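Local coordinates for putative molybdenum cofactor biosynthesis protein D2 (MoaD2) / thiamine S (Mycobacterium smegmatis, PDB 6JC0) that probably serves as the small ubiquitin-like sulfur-carrier subunit of molybdopterin synthase in molybdenum cofactor biosynthesis, at residues T5-T10 with L28-G33; L60-A65 with T75-D80. One frame throughout, in Å; residues are numbered along the deposited sequence.

Contact 1 (T5-T10 with L28-G33); sequences TTVRVT and LEIATG
The carbonyl oxygen of Thr5 is gripped twice by Thr32: the amide N of Thr32 donates to Thr5 O at 3.0 Å, almost straight at 174°, and the hydroxyl OG1 of the same residue adds a weak bond. Thr32 can do both because its OG1 lies beside its own backbone N (chi1 -54°), which brings hydroxyl and N-H to one acceptor; threonine thus suits a place where the chain leaves the strand. From here inward the backbones zip together as antiparallel strands. Val7 and Ile30 exchange a pair of bonds, and a second pair joins Val9 to Leu28, where Val9 N reaches Leu28 O at 2.7 Å. Strands 6-13 and 25-31 are the antiparallel N-terminal pair of the ubiquitin-like (beta-grasp) fold; the connection between them carries the short helix 16-21.

One face of this strand pair is apolar. Val7 and Ile30 project alongside one another from neighbouring strands, with Val7 CG1 3.7 Å from Ile30 CG1. Further along, the CD1 end of Ile30 comes against CG2 of Val9 at 3.8 Å. Ile30 and Leu28 both pack on Leu39 of helix 36-44, which covers this face. The beta-branched Val7, Val9 and Ile30, all buried, suit extended strands.

The other face carries Arg8 and Glu29, whose long, flexible chains suit an exposed surface. Arg8 leaves the backbone extended and then bends at its third torsion, folding its guanidinium back over Glu29; CG of Glu29 sits over one face of that group, 3.3 Å from NH2. The guanidinium is turned only 23° from the plane of the carboxylate, and the salt bridge from Arg8 NH2 to Glu29 OE2 is long at 3.8 Å. The stronger polar partner of Arg8 is Ser27, whose OG is hydrogen-bonded to NH1.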
ATOM      1  N   THR B   5     -56.961  -0.210  13.284  1.00 38.88           N
ATOM      2  CA  THR B   5     -56.484  -1.421  13.943  1.00 42.35           C
ATOM      3  C   THR B   5     -55.131  -1.866  13.392  1.00 38.48           C
ATOM      4  O   THR B   5     -54.311  -2.432  14.114  1.00 38.73           O
ATOM      5  CB  THR B   5     -57.486  -2.582  13.786  1.00 48.72           C
ATOM      6  OG1 THR B   5     -57.715  -2.832  12.393  1.00 52.47           O
ATOM      7  CG2 THR B   5     -58.807  -2.249  14.457  1.00 51.06           C
ATOM      8  N   THR B   6     -54.905  -1.616  12.107  1.00 31.23           N
ATOM      9  CA  THR B   6     -53.690  -2.074  11.450  1.00 35.04           C
ATOM     10  C   THR B   6     -52.919  -0.932  10.808  1.00 39.50           C
ATOM     11  O   THR B   6     -53.449   0.159  10.592  1.00 38.69           O
ATOM     12  CB  THR B   6     -53.992  -3.126  10.363  1.00 35.30           C
ATOM     13  OG1 THR B   6     -54.702  -2.512   9.279  1.00 36.10           O
ATOM     14  CG2 THR B   6     -54.823  -4.265  10.933  1.00 32.10           C
ATOM     15  N   VAL B   7     -51.660  -1.205  10.493  1.00 38.11           N
ATOM     16  CA  VAL B   7     -50.793  -0.222   9.875  1.00 33.47           C
ATOM     17  C   VAL B   7     -50.077  -0.863   8.686  1.00 28.86           C
ATOM     18  O   VAL B   7     -49.714  -2.038   8.734  1.00 27.46           O
ATOM     19  CB  VAL B   7     -49.782   0.341  10.898  1.00 35.72           C
ATOM     20  CG1 VAL B   7     -48.853  -0.751  11.412  1.00 34.44           C
ATOM     21  CG2 VAL B   7     -49.000   1.447  10.290  1.00 40.74           C
ATOM     22  N   ARG B   8     -49.898  -0.107   7.610  1.00 23.65           N
ATOM     23  CA  ARG B   8     -49.297  -0.676   6.410  1.00 29.90           C
ATOM     24  C   ARG B   8     -47.789  -0.455   6.362  1.00 27.59           C
ATOM     25  O   ARG B   8     -47.306   0.674   6.437  1.00 31.25           O
ATOM     26  CB  ARG B   8     -49.949  -0.104   5.153  1.00 35.10           C
ATOM     27  CG  ARG B   8     -49.421  -0.725   3.871  1.00 36.73           C
ATOM     28  CD  ARG B   8     -50.339  -0.462   2.691  1.00 41.47           C
ATOM     29  NE  ARG B   8     -51.585  -1.219   2.787  1.00 44.86           N
ATOM     30  CZ  ARG B   8     -51.724  -2.479   2.389  1.00 39.80           C
ATOM     31  NH1 ARG B   8     -50.691  -3.132   1.873  1.00 40.40           N
ATOM     32  NH2 ARG B   8     -52.895  -3.089   2.509  1.00 32.78           N
ATOM     33  N   VAL B   9     -47.053  -1.551   6.234  1.00 22.09           N
ATOM     34  CA  VAL B   9     -45.597  -1.509   6.217  1.00 20.01           C
ATOM     35  C   VAL B   9     -45.055  -1.993   4.879  1.00 21.28           C
ATOM     36  O   VAL B   9     -45.462  -3.039   4.375  1.00 25.02           O
ATOM     37  CB  VAL B   9     -44.998  -2.373   7.355  1.00 21.73           C
ATOM     38  CG1 VAL B   9     -43.527  -2.679   7.093  1.00 28.08           C
ATOM     39  CG2 VAL B   9     -45.176  -1.684   8.700  1.00 23.52           C
ATOM     40  N   THR B  10     -44.143  -1.221   4.302  1.00 17.18           N
ATOM     41  CA  THR B  10     -43.424  -1.656   3.117  1.00 20.75           C
ATOM     42  C   THR B  10     -42.142  -2.364   3.542  1.00 20.57           C
ATOM     43  O   THR B  10     -41.370  -1.843   4.348  1.00 21.68           O
ATOM     44  CB  THR B  10     -43.093  -0.472   2.183  1.00 25.63           C
ATOM     45  OG1 THR B  10     -44.302   0.206   1.826  1.00 30.48           O
ATOM     46  CG2 THR B  10     -42.401  -0.958   0.914  1.00 23.33           C
ATOM     47  N   LEU B  28     -47.479  -4.740   3.406  1.00 31.86           N
ATOM     48  CA  LEU B  28     -48.069  -5.620   4.400  1.00 32.05           C
ATOM     49  C   LEU B  28     -48.920  -4.882   5.422  1.00 23.95           C
ATOM     50  O   LEU B  28     -48.531  -3.827   5.918  1.00 21.01           O
ATOM     51  CB  LEU B  28     -46.963  -6.386   5.125  1.00 39.39           C
ATOM     52  CG  LEU B  28     -47.242  -7.857   5.391  1.00 45.63           C
ATOM     53  CD1 LEU B  28     -47.319  -8.599   4.067  1.00 51.64           C
ATOM     54  CD2 LEU B  28     -46.169  -8.443   6.295  1.00 40.73           C
ATOM     55  N   GLU B  29     -50.079  -5.451   5.741  1.00 18.59           N
ATOM     56  CA  GLU B  29     -50.883  -4.961   6.853  1.00 21.17           C
ATOM     57  C   GLU B  29     -50.529  -5.713   8.130  1.00 23.64           C
ATOM     58  O   GLU B  29     -50.657  -6.937   8.192  1.00 22.75           O
ATOM     59  CB  GLU B  29     -52.378  -5.112   6.559  1.00 26.51           C
ATOM     60  CG  GLU B  29     -52.973  -4.012   5.698  1.00 36.36           C
ATOM     61  CD  GLU B  29     -54.477  -4.159   5.527  1.00 47.42           C
ATOM     62  OE1 GLU B  29     -54.947  -5.301   5.332  1.00 47.80           O
ATOM     63  OE2 GLU B  29     -55.190  -3.135   5.597  1.00 53.32           O
ATOM     64  N   ILE B  30     -50.079  -4.983   9.146  1.00 19.61           N
ATOM     65  CA  ILE B  30     -49.804  -5.586  10.444  1.00 18.40           C
ATOM     66  C   ILE B  30     -50.519  -4.831  11.556  1.00 21.65           C
ATOM     67  O   ILE B  30     -50.765  -3.628  11.439  1.00 24.57           O
ATOM     68  CB  ILE B  30     -48.303  -5.615  10.759  1.00 28.30           C
ATOM     69  CG1 ILE B  30     -47.756  -4.189  10.827  1.00 25.17           C
ATOM     70  CG2 ILE B  30     -47.551  -6.466   9.734  1.00 24.74           C
ATOM     71  CD1 ILE B  30     -46.379  -4.104  11.394  1.00 23.71           C
ATOM     72  N   ALA B  31     -50.847  -5.543  12.630  1.00 20.83           N
ATOM     73  CA  ALA B  31     -51.509  -4.936  13.779  1.00 21.79           C
ATOM     74  C   ALA B  31     -50.670  -3.792  14.328  1.00 22.44           C
ATOM     75  O   ALA B  31     -49.460  -3.932  14.517  1.00 20.18           O
ATOM     76  CB  ALA B  31     -51.764  -5.973  14.860  1.00 16.87           C
ATOM     77  N   THR B  32     -51.317  -2.656  14.565  1.00 20.98           N
ATOM     78  CA  THR B  32     -50.642  -1.493  15.121  1.00 24.80           C
ATOM     79  C   THR B  32     -50.002  -1.861  16.452  1.00 24.16           C
ATOM     80  O   THR B  32     -50.653  -2.441  17.324  1.00 27.90           O
ATOM     81  CB  THR B  32     -51.612  -0.314  15.312  1.00 29.13           C
ATOM     82  OG1 THR B  32     -52.284  -0.049  14.075  1.00 30.84           O
ATOM     83  CG2 THR B  32     -50.858   0.935  15.752  1.00 24.77           C
ATOM     84  N   GLY B  33     -48.717  -1.551  16.587  1.00 21.10           N
ATOM     85  CA  GLY B  33     -47.978  -1.893  17.787  1.00 29.10           C
ATOM     86  C   GLY B  33     -47.111  -3.130  17.638  1.00 28.16           C
ATOM     87  O   GLY B  33     -46.335  -3.455  18.536  1.00 25.69           O
TER

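Contact 2 (L60-A65 with T75-D80); sequences LCDEVA and TPQTVD
Asp62 and Gln77 meet nearly perpendicular, with the amide of Gln77 turned 65° from the Asp62 carboxylate, beside a type I' beta turn that runs from Cys61 to Val64 and reverses the chain between strands 58-61 and 64-65. Strand 58-61 runs antiparallel to strand 77-82 in the mixed sheet of the beta-grasp fold, and Asp62 continues the pairing after the strand ends. Its N donates to Thr78 O at 2.8 Å, while its carboxylate oxygen OD1 accepts from Thr78 N at 3.1 Å. The donor comes to the syn side of OD1, 29° out of the carboxylate plane. With CG beside its own backbone N (chi1 -67°), the short aspartate side chain stands in for a backbone carbonyl. The other oxygen, OD2, approaches CG of Gln77 and is linked through a bridging water to Pro76 O.

Gln77 extends beyond CG and turns its amide so that OE1 lies 3.2 Å from CB of Cys61. A glutamine suits this buried place because its long chain lets NE2 donate back to Thr75 O while OE1 rests on Cys61. Cys61 and Val79 share one face of the sheet, Cys61 SG to Val79 CG2 at 4.2 Å.

On the opposite face Leu60 lies aslant over Asp80, its CD1 against CB and OD2 of the aspartate. Glu63 comes from the turn, its CG near Asp80 OD2. These like charges probably tolerate each other because Arg12 of strand 6-13 forms salt bridges with both, and a polar side chain of a different protein's chain in the assembly also bonds to Asp80 OD2. In the turn, Glu63 N donates at 2.7 Å to a second water, which passes a hydrogen bond on to Thr78 O.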
ATOM      1  N   LEU B  60     -33.527  -1.840   9.099  1.00 17.23           N
ATOM      2  CA  LEU B  60     -33.736  -0.402   9.120  1.00 20.51           C
ATOM      3  C   LEU B  60     -35.224  -0.085   9.092  1.00 18.03           C
ATOM      4  O   LEU B  60     -35.993  -0.755   8.407  1.00 17.70           O
ATOM      5  CB  LEU B  60     -33.052   0.267   7.928  1.00 22.91           C
ATOM      6  CG  LEU B  60     -31.658  -0.206   7.525  1.00 21.41           C
ATOM      7  CD1 LEU B  60     -31.259   0.450   6.217  1.00 18.35           C
ATOM      8  CD2 LEU B  60     -30.639   0.089   8.620  1.00 19.91           C
ATOM      9  N   CYS B  61     -35.624   0.933   9.843  1.00 18.65           N
ATOM     10  CA  CYS B  61     -36.966   1.497   9.736  1.00 17.94           C
ATOM     11  C   CYS B  61     -36.829   2.906   9.186  1.00 22.78           C
ATOM     12  O   CYS B  61     -36.269   3.775   9.854  1.00 26.85           O
ATOM     13  CB  CYS B  61     -37.674   1.514  11.092  1.00 17.31           C
ATOM     14  SG  CYS B  61     -38.165  -0.106  11.713  1.00 21.51           S
ATOM     15  N   ASP B  62     -37.334   3.126   7.974  1.00 21.93           N
ATOM     16  CA  ASP B  62     -37.078   4.363   7.240  1.00 23.78           C
ATOM     17  C   ASP B  62     -35.575   4.641   7.210  1.00 23.61           C
ATOM     18  O   ASP B  62     -35.129   5.749   7.498  1.00 28.69           O
ATOM     19  CB  ASP B  62     -37.836   5.541   7.856  1.00 27.25           C
ATOM     20  CG  ASP B  62     -39.345   5.415   7.700  1.00 27.70           C
ATOM     21  OD1 ASP B  62     -39.796   4.644   6.827  1.00 26.99           O
ATOM     22  OD2 ASP B  62     -40.081   6.093   8.448  1.00 27.68           O
ATOM     23  N   GLU B  63     -34.810   3.602   6.885  1.00 23.72           N
ATOM     24  CA  GLU B  63     -33.349   3.660   6.786  1.00 25.87           C
ATOM     25  C   GLU B  63     -32.639   4.107   8.069  1.00 27.08           C
ATOM     26  O   GLU B  63     -31.501   4.570   8.019  1.00 26.63           O
ATOM     27  CB  GLU B  63     -32.934   4.569   5.623  1.00 29.01           C
ATOM     28  CG  GLU B  63     -33.377   4.050   4.261  1.00 31.51           C
ATOM     29  CD  GLU B  63     -32.768   4.821   3.104  1.00 36.07           C
ATOM     30  OE1 GLU B  63     -32.210   5.913   3.341  1.00 39.01           O
ATOM     31  OE2 GLU B  63     -32.845   4.331   1.956  1.00 36.12           O
ATOM     32  N   VAL B  64     -33.303   3.960   9.213  1.00 26.07           N
ATOM     33  CA  VAL B  64     -32.651   4.153  10.508  1.00 28.44           C
ATOM     34  C   VAL B  64     -32.463   2.794  11.180  1.00 25.24           C
ATOM     35  O   VAL B  64     -33.417   2.035  11.320  1.00 23.19           O
ATOM     36  CB  VAL B  64     -33.462   5.077  11.439  1.00 36.76           C
ATOM     37  CG1 VAL B  64     -32.792   5.176  12.805  1.00 38.68           C
ATOM     38  CG2 VAL B  64     -33.624   6.457  10.820  1.00 37.42           C
ATOM     39  N   ALA B  65     -31.231   2.493  11.585  1.00 25.45           N
ATOM     40  CA  ALA B  65     -30.898   1.192  12.157  1.00 21.71           C
ATOM     41  C   ALA B  65     -31.779   0.835  13.352  1.00 24.80           C
ATOM     42  O   ALA B  65     -32.017   1.664  14.223  1.00 20.61           O
ATOM     43  CB  ALA B  65     -29.431   1.158  12.559  1.00 27.55           C
ATOM     44  N   THR B  75     -46.861   3.291  12.918  1.00 25.33           N
ATOM     45  CA  THR B  75     -47.059   4.265  11.859  1.00 28.10           C
ATOM     46  C   THR B  75     -46.578   3.644  10.558  1.00 30.05           C
ATOM     47  O   THR B  75     -45.637   2.853  10.576  1.00 32.53           O
ATOM     48  CB  THR B  75     -46.303   5.587  12.162  1.00 31.12           C
ATOM     49  OG1 THR B  75     -46.288   6.421  10.997  1.00 37.39           O
ATOM     50  CG2 THR B  75     -44.873   5.304  12.599  1.00 31.40           C
ATOM     51  N   PRO B  76     -47.250   3.959   9.433  1.00 29.53           N
ATOM     52  CA  PRO B  76     -46.835   3.434   8.126  1.00 26.14           C
ATOM     53  C   PRO B  76     -45.352   3.677   7.895  1.00 28.42           C
ATOM     54  O   PRO B  76     -44.862   4.774   8.163  1.00 32.48           O
ATOM     55  CB  PRO B  76     -47.697   4.225   7.142  1.00 23.60           C
ATOM     56  CG  PRO B  76     -48.935   4.526   7.925  1.00 28.26           C
ATOM     57  CD  PRO B  76     -48.470   4.780   9.331  1.00 27.49           C
ATOM     58  N   GLN B  77     -44.649   2.658   7.414  1.00 28.14           N
ATOM     59  CA  GLN B  77     -43.195   2.628   7.495  1.00 24.02           C
ATOM     60  C   GLN B  77     -42.569   1.763   6.422  1.00 19.67           C
ATOM     61  O   GLN B  77     -43.209   0.855   5.899  1.00 19.07           O
ATOM     62  CB  GLN B  77     -42.770   2.080   8.853  1.00 28.12           C
ATOM     63  CG  GLN B  77     -42.136   3.060   9.786  1.00 34.44           C
ATOM     64  CD  GLN B  77     -41.887   2.430  11.134  1.00 27.04           C
ATOM     65  OE1 GLN B  77     -40.791   1.954  11.415  1.00 23.43           O
ATOM     66  NE2 GLN B  77     -42.914   2.410  11.975  1.00 25.81           N
ATOM     67  N   THR B  78     -41.301   2.025   6.126  1.00 17.41           N
ATOM     68  CA  THR B  78     -40.522   1.129   5.288  1.00 20.21           C
ATOM     69  C   THR B  78     -39.524   0.372   6.154  1.00 17.02           C
ATOM     70  O   THR B  78     -38.726   0.979   6.868  1.00 19.09           O
ATOM     71  CB  THR B  78     -39.780   1.886   4.178  1.00 22.31           C
ATOM     72  OG1 THR B  78     -40.732   2.550   3.341  1.00 27.11           O
ATOM     73  CG2 THR B  78     -38.958   0.924   3.336  1.00 21.59           C
ATOM     74  N   VAL B  79     -39.590  -0.953   6.112  1.00 17.82           N
ATOM     75  CA  VAL B  79     -38.639  -1.783   6.839  1.00 17.05           C
ATOM     76  C   VAL B  79     -37.680  -2.460   5.858  1.00 18.55           C
ATOM     77  O   VAL B  79     -38.108  -3.215   4.980  1.00 13.25           O
ATOM     78  CB  VAL B  79     -39.348  -2.856   7.693  1.00 14.29           C
ATOM     79  CG1 VAL B  79     -38.326  -3.752   8.382  1.00 18.60           C
ATOM     80  CG2 VAL B  79     -40.264  -2.211   8.721  1.00 11.53           C
ATOM     81  N   ASP B  80     -36.389  -2.180   6.000  1.00 15.63           N
ATOM     82  CA  ASP B  80     -35.376  -2.806   5.148  1.00 16.14           C
ATOM     83  C   ASP B  80     -34.757  -4.032   5.818  1.00 18.34           C
ATOM     84  O   ASP B  80     -34.396  -3.991   6.994  1.00 15.59           O
ATOM     85  CB  ASP B  80     -34.270  -1.807   4.787  1.00 17.67           C
ATOM     86  CG  ASP B  80     -34.744  -0.714   3.844  1.00 18.40           C
ATOM     87  OD1 ASP B  80     -35.893  -0.786   3.369  1.00 25.33           O
ATOM     88  OD2 ASP B  80     -33.960   0.215   3.564  1.00 20.80           O
TER
HETATM   89  O   HOH W   1     -42.819   6.441   8.083  1.00 30.35           O
HETATM   90  O   HOH W   2     -35.919   1.435   5.776  1.00 24.12           O

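From the N terminus, strand 6-13 leads through helix 16-21 into strand 25-31, and contact 1 closes this first loop as the strand pair at one edge of the sheet. The chain then passes through helices 36-44 and 48-54 before contact 2 opens at strand 58-61; this second loop closes when residues 75-80 return. The two loops therefore follow in series, neither enclosing nor crossing the other. What joins them is strand 77-82, lying beside and parallel to 6-13: Thr10, at the end of segment 5-10, probably hydrogen-bonds through its backbone to Gln77 and Val79 of contact 2, and Val7 packs on Pro76, uniting the N-terminal strand pair with strands 77-82 and 58-61.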